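Local coordinates for DNA repair protein RecN (Deinococcus radiodurans, PDB 4ABX) that probably takes part in recombinational repair of damaged DNA as an ATP-binding, SMC-like protein, of which this chain is the coiled-coil domain, at residues 18-23 with 139-144; 77-82 with 91-96; 52-57 with 108-113; 31-36 with 128-133. All coordinates share one frame; numbering follows the deposited sequence.

Contact 1: 18-23 with 139-144; sequences AFQVQE and NKYGPT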
# COMPACT_ATOMS: atom_id res chain seq x y z
N ALA A 18 33.81 54.23 -9.04
CA ALA A 18 33.07 54.50 -7.81
C ALA A 18 32.02 53.43 -7.56
O ALA A 18 31.83 52.98 -6.44
CB ALA A 18 32.43 55.88 -7.87
N PHE A 19 31.35 53.01 -8.63
CA PHE A 19 30.30 51.99 -8.55
C PHE A 19 30.88 50.63 -8.17
O PHE A 19 30.30 49.89 -7.37
CB PHE A 19 29.56 51.88 -9.89
CG PHE A 19 28.65 50.68 -9.99
CD1 PHE A 19 29.16 49.45 -10.35
CD2 PHE A 19 27.30 50.80 -9.72
CE1 PHE A 19 28.34 48.34 -10.43
CE2 PHE A 19 26.47 49.69 -9.81
CZ PHE A 19 26.99 48.46 -10.16
N GLN A 20 32.02 50.30 -8.75
CA GLN A 20 32.67 49.03 -8.45
C GLN A 20 33.17 48.98 -7.00
O GLN A 20 33.01 47.97 -6.32
CB GLN A 20 33.80 48.77 -9.45
CG GLN A 20 33.28 48.36 -10.82
CD GLN A 20 34.36 48.36 -11.89
OE1 GLN A 20 35.45 48.90 -11.70
NE2 GLN A 20 34.05 47.74 -13.03
N VAL A 21 33.75 50.08 -6.54
CA VAL A 21 34.23 50.18 -5.16
C VAL A 21 33.08 50.06 -4.17
O VAL A 21 33.18 49.35 -3.17
CB VAL A 21 34.98 51.52 -4.94
CG1 VAL A 21 35.17 51.80 -3.45
CG2 VAL A 21 36.32 51.51 -5.67
N GLN A 22 31.99 50.77 -4.44
CA GLN A 22 30.80 50.69 -3.61
C GLN A 22 30.26 49.26 -3.55
O GLN A 22 29.95 48.76 -2.47
CB GLN A 22 29.71 51.63 -4.13
CG GLN A 22 28.47 51.70 -3.26
CD GLN A 22 27.42 52.67 -3.80
OE1 GLN A 22 27.44 53.04 -4.98
NE2 GLN A 22 26.51 53.10 -2.93
N GLU A 23 30.15 48.61 -4.71
CA GLU A 23 29.60 47.25 -4.76
C GLU A 23 30.38 46.29 -3.86
O GLU A 23 29.79 45.54 -3.08
CB GLU A 23 29.57 46.69 -6.19
CG GLU A 23 28.94 45.31 -6.26
CD GLU A 23 28.84 44.75 -7.68
OE1 GLU A 23 29.64 45.15 -8.55
OE2 GLU A 23 27.96 43.90 -7.91
N ASN A 139 32.33 36.46 -9.67
CA ASN A 139 31.97 36.41 -11.09
C ASN A 139 32.32 37.69 -11.86
O ASN A 139 32.45 37.67 -13.09
CB ASN A 139 30.49 36.09 -11.27
CG ASN A 139 30.17 34.62 -10.99
OD1 ASN A 139 31.05 33.76 -11.04
ND2 ASN A 139 28.90 34.33 -10.70
N LYS A 140 32.47 38.80 -11.14
CA LYS A 140 32.83 40.07 -11.76
C LYS A 140 34.29 40.44 -11.53
O LYS A 140 34.97 40.95 -12.43
CB LYS A 140 31.94 41.20 -11.23
CG LYS A 140 30.44 40.97 -11.39
CD LYS A 140 29.64 42.12 -10.77
CE LYS A 140 28.15 41.87 -10.84
NZ LYS A 140 27.37 42.95 -10.18
N TYR A 141 34.78 40.19 -10.32
CA TYR A 141 36.07 40.71 -9.88
C TYR A 141 37.05 39.63 -9.43
O TYR A 141 38.15 39.95 -8.95
CB TYR A 141 35.87 41.68 -8.72
CG TYR A 141 34.77 42.70 -8.92
CD1 TYR A 141 34.91 43.72 -9.86
CD2 TYR A 141 33.61 42.66 -8.16
CE1 TYR A 141 33.91 44.66 -10.05
CE2 TYR A 141 32.61 43.61 -8.33
CZ TYR A 141 32.77 44.60 -9.28
OH TYR A 141 31.78 45.54 -9.47
N GLY A 142 36.66 38.36 -9.59
CA GLY A 142 37.39 37.23 -9.02
C GLY A 142 38.67 36.87 -9.75
O GLY A 142 39.30 37.74 -10.34
N PRO A 143 39.05 35.57 -9.74
CA PRO A 143 38.34 34.35 -9.32
C PRO A 143 38.12 34.17 -7.81
O PRO A 143 37.08 33.65 -7.41
CB PRO A 143 39.22 33.21 -9.83
CG PRO A 143 40.29 33.84 -10.68
CD PRO A 143 40.41 35.26 -10.23
N THR A 144 39.09 34.55 -6.98
CA THR A 144 38.98 34.32 -5.54
C THR A 144 38.62 35.61 -4.81
O THR A 144 38.72 36.69 -5.39
CB THR A 144 40.30 33.78 -4.96
OG1 THR A 144 41.31 34.79 -5.05
CG2 THR A 144 40.76 32.54 -5.73

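Contact 2: 77-82 with 91-96; sequences RALNAG and QLQNEL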
# COMPACT_ATOMS: atom_id res chain seq x y z
N ARG A 77 -7.89 -7.71 6.87
CA ARG A 77 -9.34 -7.92 6.88
C ARG A 77 -9.79 -8.89 5.77
O ARG A 77 -10.69 -9.70 5.98
CB ARG A 77 -10.08 -6.59 6.79
CG ARG A 77 -9.93 -5.74 8.06
CD ARG A 77 -10.83 -4.51 8.04
NE ARG A 77 -10.42 -3.54 7.04
CZ ARG A 77 -9.53 -2.57 7.26
NH1 ARG A 77 -8.97 -2.44 8.46
NH2 ARG A 77 -9.22 -1.72 6.29
N ALA A 78 -9.16 -8.80 4.61
CA ALA A 78 -9.45 -9.71 3.50
C ALA A 78 -9.21 -11.17 3.89
O ALA A 78 -9.86 -12.07 3.37
CB ALA A 78 -8.62 -9.34 2.28
N LEU A 79 -8.28 -11.39 4.81
CA LEU A 79 -7.95 -12.74 5.25
C LEU A 79 -8.93 -13.32 6.28
O LEU A 79 -8.94 -14.53 6.52
CB LEU A 79 -6.52 -12.79 5.79
CG LEU A 79 -5.44 -12.48 4.77
CD1 LEU A 79 -4.06 -12.70 5.37
CD2 LEU A 79 -5.63 -13.34 3.52
N ASN A 80 -9.75 -12.46 6.89
CA ASN A 80 -10.68 -12.90 7.94
C ASN A 80 -11.47 -14.16 7.61
O ASN A 80 -11.47 -15.12 8.38
CB ASN A 80 -11.66 -11.78 8.31
CG ASN A 80 -11.09 -10.80 9.32
OD1 ASN A 80 -11.49 -9.64 9.38
ND2 ASN A 80 -10.14 -11.27 10.13
N ALA A 81 -12.14 -14.16 6.46
CA ALA A 81 -13.04 -15.26 6.10
C ALA A 81 -12.27 -16.56 5.88
O ALA A 81 -12.76 -17.64 6.20
CB ALA A 81 -13.86 -14.90 4.87
N GLY A 82 -11.06 -16.45 5.35
CA GLY A 82 -10.23 -17.61 5.13
C GLY A 82 -9.63 -18.15 6.41
O GLY A 82 -9.50 -19.37 6.59
N GLN A 91 -2.45 -18.40 10.37
CA GLN A 91 -1.06 -18.11 10.76
C GLN A 91 -0.46 -16.95 9.97
O GLN A 91 0.14 -16.04 10.55
CB GLN A 91 -0.18 -19.35 10.62
CG GLN A 91 1.27 -19.11 11.01
CD GLN A 91 2.04 -20.39 11.21
OE1 GLN A 91 1.46 -21.44 11.50
NE2 GLN A 91 3.36 -20.32 11.07
N LEU A 92 -0.61 -16.98 8.65
CA LEU A 92 -0.12 -15.90 7.80
C LEU A 92 -0.77 -14.57 8.16
O LEU A 92 -0.11 -13.53 8.14
CB LEU A 92 -0.38 -16.22 6.32
CG LEU A 92 0.42 -17.37 5.72
CD1 LEU A 92 -0.18 -17.82 4.39
CD2 LEU A 92 1.89 -16.99 5.56
N GLN A 93 -2.05 -14.60 8.51
CA GLN A 93 -2.75 -13.38 8.94
C GLN A 93 -2.10 -12.80 10.20
O GLN A 93 -1.92 -11.59 10.31
CB GLN A 93 -4.23 -13.64 9.20
CG GLN A 93 -5.04 -12.36 9.41
CD GLN A 93 -6.42 -12.62 9.98
OE1 GLN A 93 -6.63 -13.56 10.73
NE2 GLN A 93 -7.38 -11.77 9.61
N ASN A 94 -1.77 -13.68 11.14
CA ASN A 94 -1.10 -13.25 12.37
C ASN A 94 0.29 -12.69 12.10
O ASN A 94 0.68 -11.68 12.68
CB ASN A 94 -1.05 -14.40 13.38
CG ASN A 94 -2.38 -14.63 14.07
OD1 ASN A 94 -2.75 -15.77 14.35
ND2 ASN A 94 -3.11 -13.56 14.34
N GLU A 95 1.04 -13.34 11.22
CA GLU A 95 2.33 -12.81 10.79
C GLU A 95 2.17 -11.44 10.12
O GLU A 95 3.04 -10.57 10.25
CB GLU A 95 3.04 -13.80 9.86
CG GLU A 95 3.53 -15.05 10.59
CD GLU A 95 3.96 -16.15 9.64
OE1 GLU A 95 4.08 -15.89 8.43
OE2 GLU A 95 4.18 -17.29 10.12
N LEU A 96 1.06 -11.25 9.41
CA LEU A 96 0.80 -10.00 8.71
C LEU A 96 0.48 -8.87 9.71
O LEU A 96 0.91 -7.73 9.53
CB LEU A 96 -0.31 -10.16 7.67
CG LEU A 96 -0.52 -8.98 6.71
CD1 LEU A 96 0.78 -8.64 5.97
CD2 LEU A 96 -1.64 -9.28 5.72

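Contact 3: 52-57 with 108-113; sequences QAAAGG and GELRDV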
# COMPACT_ATOMS: atom_id res chain seq x y z
N GLN A 52 13.54 15.72 5.82
CA GLN A 52 12.71 15.51 4.63
C GLN A 52 12.55 14.01 4.37
O GLN A 52 11.49 13.55 3.95
CB GLN A 52 13.35 16.20 3.43
CG GLN A 52 12.44 16.40 2.23
CD GLN A 52 13.08 17.28 1.17
OE1 GLN A 52 12.47 18.24 0.70
NE2 GLN A 52 14.32 16.96 0.80
N ALA A 53 13.60 13.25 4.63
CA ALA A 53 13.54 11.79 4.45
C ALA A 53 12.54 11.18 5.43
O ALA A 53 11.70 10.37 5.04
CB ALA A 53 14.92 11.17 4.64
N ALA A 54 12.64 11.57 6.69
CA ALA A 54 11.72 11.08 7.72
C ALA A 54 10.27 11.50 7.46
O ALA A 54 9.34 10.74 7.74
CB ALA A 54 12.17 11.52 9.11
N ALA A 55 10.08 12.70 6.93
CA ALA A 55 8.73 13.17 6.60
C ALA A 55 8.12 12.36 5.45
O ALA A 55 6.95 11.97 5.51
CB ALA A 55 8.75 14.65 6.25
N GLY A 56 8.91 12.11 4.42
CA GLY A 56 8.46 11.33 3.28
C GLY A 56 8.07 9.92 3.69
O GLY A 56 7.05 9.40 3.24
N GLY A 57 8.89 9.31 4.54
CA GLY A 57 8.61 7.97 5.03
C GLY A 57 7.32 7.88 5.81
O GLY A 57 6.54 6.94 5.64
N GLY A 108 6.30 5.66 13.54
CA GLY A 108 6.36 6.43 14.77
C GLY A 108 7.75 6.99 15.08
O GLY A 108 7.89 8.15 15.47
N GLU A 109 8.77 6.16 14.91
CA GLU A 109 10.14 6.59 15.15
C GLU A 109 10.57 7.65 14.14
O GLU A 109 11.28 8.61 14.48
CB GLU A 109 11.11 5.41 15.11
CG GLU A 109 11.90 5.22 16.40
CD GLU A 109 11.23 4.26 17.35
OE1 GLU A 109 11.15 3.06 17.01
OE2 GLU A 109 10.77 4.70 18.43
N LEU A 110 10.15 7.47 12.90
CA LEU A 110 10.42 8.45 11.85
C LEU A 110 9.80 9.80 12.21
O LEU A 110 10.43 10.84 12.02
CB LEU A 110 9.89 7.96 10.51
CG LEU A 110 10.65 6.78 9.90
CD1 LEU A 110 9.96 6.27 8.64
CD2 LEU A 110 12.10 7.17 9.60
N ARG A 111 8.57 9.77 12.70
CA ARG A 111 7.89 11.00 13.10
C ARG A 111 8.69 11.70 14.19
O ARG A 111 8.78 12.92 14.22
CB ARG A 111 6.47 10.70 13.57
CG ARG A 111 5.55 11.91 13.57
CD ARG A 111 4.21 11.59 14.20
NE ARG A 111 3.62 10.35 13.69
CZ ARG A 111 2.89 10.27 12.59
NH1 ARG A 111 2.64 11.36 11.87
NH2 ARG A 111 2.39 9.10 12.20
N ASP A 112 9.27 10.91 15.09
CA ASP A 112 10.13 11.44 16.15
C ASP A 112 11.38 12.09 15.57
O ASP A 112 11.82 13.13 16.05
CB ASP A 112 10.52 10.35 17.15
CG ASP A 112 9.39 9.98 18.08
OD1 ASP A 112 8.40 10.74 18.16
OD2 ASP A 112 9.48 8.93 18.75
N VAL A 113 11.96 11.48 14.54
CA VAL A 113 13.14 12.06 13.89
C VAL A 113 12.81 13.44 13.34
O VAL A 113 13.53 14.40 13.57
CB VAL A 113 13.67 11.17 12.74
CG1 VAL A 113 14.74 11.93 11.93
CG2 VAL A 113 14.21 9.86 13.26

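Contact 4: 31-36 with 128-133; sequences PGEEEG and EARLSA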
# COMPACT_ATOMS: atom_id res chain seq x y z
N PRO A 31 38.34 37.34 2.74
CA PRO A 31 38.97 36.14 2.21
C PRO A 31 39.12 35.07 3.29
O PRO A 31 39.56 35.38 4.40
CB PRO A 31 40.34 36.64 1.74
CG PRO A 31 40.10 38.08 1.40
CD PRO A 31 39.09 38.57 2.41
N GLY A 32 38.74 33.84 2.98
CA GLY A 32 38.78 32.77 3.96
C GLY A 32 37.43 32.40 4.55
O GLY A 32 37.23 31.26 4.98
N GLU A 33 36.49 33.34 4.56
CA GLU A 33 35.19 33.12 5.20
C GLU A 33 34.38 31.99 4.54
O GLU A 33 33.47 31.44 5.16
CB GLU A 33 34.36 34.40 5.23
CG GLU A 33 33.78 34.83 3.86
CD GLU A 33 32.90 36.07 3.96
OE1 GLU A 33 31.82 35.99 4.58
OE2 GLU A 33 33.29 37.13 3.43
N GLU A 34 34.72 31.65 3.30
CA GLU A 34 33.95 30.64 2.57
C GLU A 34 34.12 29.23 3.12
O GLU A 34 33.25 28.38 2.92
CB GLU A 34 34.29 30.67 1.08
CG GLU A 34 33.75 31.89 0.35
CD GLU A 34 34.30 32.04 -1.06
OE1 GLU A 34 35.54 31.97 -1.23
OE2 GLU A 34 33.49 32.21 -1.99
N GLU A 35 35.24 28.99 3.82
CA GLU A 35 35.48 27.69 4.43
C GLU A 35 34.42 27.36 5.47
O GLU A 35 33.81 26.28 5.44
CB GLU A 35 36.86 27.61 5.08
CG GLU A 35 37.12 26.25 5.73
CD GLU A 35 38.35 26.24 6.63
OE1 GLU A 35 38.94 27.31 6.86
OE2 GLU A 35 38.72 25.14 7.10
N GLY A 36 34.20 28.28 6.39
CA GLY A 36 33.17 28.13 7.41
C GLY A 36 31.78 28.06 6.81
O GLY A 36 30.96 27.23 7.22
N GLU A 128 23.26 30.46 2.46
CA GLU A 128 23.20 30.48 1.01
C GLU A 128 23.24 31.91 0.47
O GLU A 128 23.89 32.18 -0.54
CB GLU A 128 21.95 29.75 0.50
CG GLU A 128 21.91 28.27 0.86
CD GLU A 128 20.85 27.50 0.09
OE1 GLU A 128 20.99 27.36 -1.15
OE2 GLU A 128 19.87 27.04 0.72
N ALA A 129 22.53 32.82 1.14
CA ALA A 129 22.50 34.22 0.73
C ALA A 129 23.90 34.85 0.77
O ALA A 129 24.25 35.64 -0.11
CB ALA A 129 21.53 35.01 1.59
N ARG A 130 24.69 34.52 1.79
CA ARG A 130 26.05 35.05 1.88
C ARG A 130 26.93 34.48 0.77
O ARG A 130 27.68 35.21 0.13
CB ARG A 130 26.67 34.74 3.25
CG ARG A 130 28.08 35.31 3.45
CD ARG A 130 28.08 36.85 3.44
NE ARG A 130 29.42 37.42 3.59
CZ ARG A 130 29.71 38.70 3.37
NH1 ARG A 130 28.76 39.55 2.99
NH2 ARG A 130 30.96 39.14 3.53
N LEU A 131 26.82 33.17 0.56
CA LEU A 131 27.59 32.49 -0.47
C LEU A 131 27.24 33.02 -1.86
O LEU A 131 28.10 33.15 -2.73
CB LEU A 131 27.35 30.98 -0.40
CG LEU A 131 28.00 30.27 0.78
CD1 LEU A 131 27.52 28.83 0.92
CD2 LEU A 131 29.52 30.34 0.65
N SER A 132 25.96 33.31 -2.05
CA SER A 132 25.49 33.87 -3.32
C SER A 132 26.05 35.27 -3.54
O SER A 132 26.42 35.62 -4.66
CB SER A 132 23.97 33.92 -3.36
OG SER A 132 23.53 34.59 -4.53
N ALA A 133 26.12 36.06 -2.47
CA ALA A 133 26.64 37.42 -2.57
C ALA A 133 28.13 37.38 -2.90
O ALA A 133 28.60 38.16 -3.73
CB ALA A 133 26.38 38.20 -1.29
O HOH W 1 30.78 31.72 -2.75

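Contact 1: 18-23 with 139-144
Lys140 NZ reaches Glu23 OE2 at 2.5 Å, a short salt bridge that uses the syn lone pair of the oxygen. The second oxygen of the same carboxylate takes the phenol of Tyr141: OH donates to Glu23 OE1 at 2.4 Å, so short that the exact length should be read with caution. One acid is thus held by two neighbours in sequence, each on its own oxygen. Glu23 gets there with CG anti to the backbone N (chi1 -177°) and an extended chain, which carries the carboxylate straight across to helix 121-141. The carboxylate plane stands nearly perpendicular to the Tyr141 ring, at 89°, with Glu23 CD at the ring's edge and in its plane. One helical turn earlier, the aliphatic part of Gln20 lies along the same rim, CG being 3.5 Å from Tyr141 OH and 3.8 Å from Tyr141 CE1. These residues join two helices of the elongated coiled-coil domain, 6-27 and 121-141, just where the second ends: Gly142 leaves helical geometry, the peptide before Pro143 is cis, and Thr144 N-caps helix 145-169. That last helix supplies Phe151, whose ring meets the Tyr141 ring with planes about 50° apart, and Val148, which also touches Tyr141. Over one face of the phenol ring sits CB of Lys140, 3.7 Å above its centre.

Contact 2: 77-82 with 91-96
Leu79 faces Gln93, and their CA atoms, 6.4 Å apart, are the nearest pair across the two segments. With CG beside the backbone N (chi1 -64°), the leucine lies alongside the glutamine and runs the opposite way: CD1 rests 3.9 Å from Gln93 CA, while Leu79 CB meets Gln93 CG, also at 3.9 Å. The same methyl, CD1, approaches Leu96 CD2 at 4.2 Å, one turn further along helix 87-115. Next comes Asn80, whose side chain ends beside the amide of Gln93. That glutamine amide is anchored by the main chain, for Gln93 NE2 donates to the carbonyl O of Val76. Were Gln93 replaced by an alanine, that carbonyl would probably lose this donor and a gap would open beside Leu79 CB. The two segments belong to an antiparallel helical hairpin near one end of the coiled coil, with axes 9.9 Å apart at closest approach and an angle of 158° between their directions. Leu96 extends the apolar seam onto Ile72, Ala75 and Val76 of helix 68-83. The second subunit covers a further side, with its Ala53 against Leu79, its Thr49 against Ala81, and its Leu110 and Ile106 against Leu92 and Glu95.

Contact 3: 52-57 with 108-113
Ala54 and Val113 supply the closest apolar pair, Ala54 CB lying 3.8 Å from Val113 CG1. The valine presents this methyl because CG1 is anti to the backbone N (chi1 170°). Leu110 flanks the alanine, its CD2 4.4 Å from Ala54 CB, and sends the other methyl past it toward the next turn. Side chain against backbone is the second kind of contact. Ala54 CB sits 3.5 Å from the carbonyl O of Leu110, and in return Leu110 CB lies 4.0 Å from Ala54 O. Leu110 CD1 packs on the bare main chain of Gly57, 4.2 Å from its C atom, where a CB would come within 3.0 Å of that methyl and clash. Polar links stay at the margin: Arg111 leaves its helix on the side away from 52-57, yet its guanidinium end forms a salt bridge with Asp63, further along helix 33-63. Helices 33-63 and 87-115 pack antiparallel here within the coiled coil, their segment directions 146° apart, and Leu92 of the second subunit adds to the apolar packing on Leu110. With alanine and glycine on one side and branched side chains on the other, the axes of the two segments approach to 8.2 Å, so that complementary shape, rather than hydrogen bonding, joins them.

Contact 4: 31-36 with 128-133
The NE edge of Arg130 meets the Glu33 carboxylate as a fork, NE on one oxygen and NH2 on the other. NE donates to Glu33 OE1 at 3.0 Å in a nearly straight bond (167°) lying in the guanidinium plane, and NH2 reaches Glu33 OE2 at 3.1 Å through the syn lone pair. A weak third bond runs from NH2 to OE1. The two flat groups are twisted 39° against each other, so the fork is not coplanar. A bend at chi2 (65°) turns the arginine chain toward the acid. Both partners have further bonds: Arg130 NH1 donates to the carbonyl O of Val27, and Glu33 OE2 accepts from the backbone N of Asp30. Arg130 therefore ties helix 121-141 to the beginning of the 33-63 region and, through Val27, to the C-terminal end of helix 6-27, with Asp30 of the linker bonded to the same acid; three pieces of the coiled-coil domain converge at this partly exposed point. A leucine in place of Arg130 would probably leave the Glu33 carboxylate without this countercharge and the Val27 carbonyl without this donor. At Leu131 the link passes through the main chain: one water donates both to Leu131 O, at 3.0 Å, and to Glu34 OE2, at 2.9 Å. Lys138 forms a salt bridge to that same carboxylate oxygen, while the Leu131 side chain packs on Leu37 and Leu41.

How the contacts relate
The four contacts are strung along one long helical rod. Contacts 1 and 4 share helix 121-141 and are the closest two, with centres 15 Å apart and nearest atoms about 6 Å apart; both are polar and neither touches the second subunit. Contact 3 follows, its centre 31 Å from that of contact 4, and the two share helix 33-63. The centre of contact 2 is 28 Å from that of contact 3, further along the rod, and the two share helix 87-115. These latter two are mainly apolar and both meet the second subunit. Contacts 1 and 2 lie 71 Å apart between centres, on opposite sides of the chain's centre, and contact 2 is nested within the loops closed by the other three.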